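Local structure of CDGSH iron-sulfur domain-containing protein NEET (Arabidopsis thaliana, 3S2R) at residues G20-E24 with I25-E29. The protein binds one [2Fe-2S] cluster per subunit as a homodimer and acts as an iron-sulfur transfer protein in iron metabolism, reactive oxygen homeostasis, development and senescence. The protein carries 1 engineered substitution. Sequence-based numbering, arbitrary orientation.
Sequences GINPE and IRKNE
The carboxamide of Asn-22 meets both polar backbone atoms of Ile-25. Asn-22 OD1 accepts the Ile-25 N-H at 2.9 Å from N, with the donor tilted from the carbonyl plane. Asn-22 ND2 donates to Ile-25 O at 2.8 Å, nearly straight and on a lone pair of that oxygen. The Asn-22 amide reaches forward along the chain because chi1 (174°) sets CG opposite the backbone N. Lys-27 comes from the other direction, its chain bent at chi2 and chi3, and Lys-27 NZ bonds Asn-22 O at 2.7 Å, almost in line with the C=O. With an alanine here instead of Asn-22, Ile-25 N and O would probably lose these partners and the backbone there would be freer to move. This is a loop before strand 32-37 of the CDGSH-type domain, and the side chain of Ile-25 lies about 8 Å from the [2Fe-2S] cluster. A water links Glu-24 O to Lys-27 N. The type I turn from Arg-26 to Glu-29 follows, where the guanidinium grips the carboxylate side-on, Arg-26 NE to Glu-29 OE2 at 2.8 Å. Arg-26 NH1 also makes a salt bridge to Asp-34. Asn-74 OD1 of the second subunit accepts from both Asn-22 ND2 and Lys-27 NZ.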
loop_
_atom_site.group_PDB
_atom_site.type_symbol
_atom_site.label_atom_id
_atom_site.label_comp_id
_atom_site.label_asym_id
_atom_site.label_seq_id
_atom_site.Cartn_x
_atom_site.Cartn_y
_atom_site.Cartn_z
ATOM N N GLY B 20 11.916 -3.832 -5.745
ATOM C CA GLY B 20 10.588 -3.214 -5.821
ATOM C C GLY B 20 9.459 -4.033 -5.232
ATOM O O GLY B 20 9.579 -5.256 -5.037
ATOM N N ILE B 21 8.343 -3.361 -4.982
ATOM C CA ILE B 21 7.146 -4.055 -4.500
ATOM C C ILE B 21 5.919 -3.857 -5.394
ATOM O O ILE B 21 4.887 -4.516 -5.163
ATOM C CB ILE B 21 6.764 -3.654 -3.089
ATOM C CG1 ILE B 21 6.375 -2.178 -3.014
ATOM C CG2 ILE B 21 7.869 -3.973 -2.114
ATOM C CD1 ILE B 21 5.718 -1.735 -1.654
ATOM N N ASN B 22 5.998 -2.952 -6.371
ATOM C CA ASN B 22 4.916 -2.664 -7.294
ATOM C C ASN B 22 5.390 -2.919 -8.735
ATOM O O ASN B 22 5.751 -1.986 -9.427
ATOM C CB ASN B 22 4.410 -1.224 -7.148
ATOM C CG ASN B 22 3.407 -0.865 -8.183
ATOM O OD1 ASN B 22 2.606 -1.704 -8.599
ATOM N ND2 ASN B 22 3.398 0.397 -8.584
ATOM N N PRO B 23 5.311 -4.162 -9.216
ATOM C CA PRO B 23 5.787 -4.389 -10.582
ATOM C C PRO B 23 4.894 -3.833 -11.688
ATOM O O PRO B 23 5.397 -3.623 -12.779
ATOM C CB PRO B 23 5.864 -5.924 -10.689
ATOM C CG PRO B 23 4.973 -6.453 -9.580
ATOM C CD PRO B 23 5.016 -5.417 -8.484
ATOM N N GLU B 24 3.598 -3.630 -11.431
ATOM C CA GLU B 24 2.630 -3.485 -12.517
ATOM C C GLU B 24 1.729 -2.254 -12.453
ATOM O O GLU B 24 1.149 -1.915 -13.491
ATOM C CB GLU B 24 1.760 -4.745 -12.598
ATOM C CG GLU B 24 2.578 -5.976 -13.065
ATOM C CD GLU B 24 1.851 -7.312 -12.980
ATOM O OE1 GLU B 24 0.817 -7.372 -12.286
ATOM O OE2 GLU B 24 2.282 -8.299 -13.654
ATOM N N ILE B 25 1.534 -1.612 -11.283
ATOM C CA ILE B 25 0.461 -0.652 -11.188
ATOM C C ILE B 25 0.956 0.780 -11.482
ATOM O O ILE B 25 1.827 1.308 -10.780
ATOM C CB ILE B 25 -0.231 -0.740 -9.785
ATOM C CG1 ILE B 25 -0.961 -2.098 -9.639
ATOM C CG2 ILE B 25 -1.173 0.446 -9.633
ATOM C CD1 ILE B 25 -1.657 -2.314 -8.310
ATOM N N ARG B 26 0.349 1.429 -12.468
ATOM C CA ARG B 26 0.579 2.858 -12.699
ATOM C C ARG B 26 2.066 3.231 -12.779
ATOM O O ARG B 26 2.542 4.175 -12.142
ATOM C CB ARG B 26 -0.215 3.709 -11.701
ATOM C CG ARG B 26 -1.737 3.569 -11.964
ATOM C CD ARG B 26 -2.618 3.909 -10.791
ATOM N NE ARG B 26 -2.361 5.235 -10.254
ATOM C CZ ARG B 26 -2.844 5.659 -9.075
ATOM N NH1 ARG B 26 -3.631 4.887 -8.352
ATOM N NH2 ARG B 26 -2.516 6.842 -8.633
ATOM N N LYS B 27 2.808 2.446 -13.547
ATOM C CA LYS B 27 4.258 2.593 -13.592
ATOM C C LYS B 27 4.713 3.875 -14.301
ATOM O O LYS B 27 5.881 4.281 -14.212
ATOM C CB LYS B 27 4.919 1.321 -14.156
ATOM C CG LYS B 27 4.582 0.021 -13.347
ATOM C CD LYS B 27 4.942 0.149 -11.859
ATOM C CE LYS B 27 6.441 0.249 -11.669
ATOM N NZ LYS B 27 6.859 0.347 -10.249
ATOM N N ASN B 28 3.774 4.524 -14.984
ATOM C CA ASN B 28 4.024 5.777 -15.685
ATOM C C ASN B 28 4.048 6.929 -14.661
ATOM O O ASN B 28 4.539 8.004 -14.995
ATOM C CB ASN B 28 2.927 6.023 -16.749
ATOM C CG ASN B 28 1.529 5.973 -16.104
ATOM O OD1 ASN B 28 1.127 4.953 -15.539
ATOM N ND2 ASN B 28 0.833 7.094 -16.115
ATOM N N GLU B 29 3.569 6.716 -13.429
ATOM C CA GLU B 29 3.470 7.807 -12.463
ATOM C C GLU B 29 4.727 7.913 -11.633
ATOM O O GLU B 29 5.275 6.902 -11.207
ATOM C CB GLU B 29 2.266 7.593 -11.542
ATOM C CG GLU B 29 0.952 7.689 -12.275
ATOM C CD GLU B 29 -0.267 7.523 -11.399
ATOM O OE1 GLU B 29 -0.152 7.756 -10.180
ATOM O OE2 GLU B 29 -1.344 7.226 -11.975
HETATM O O HOH W 1 1.684 0.366 -15.217
#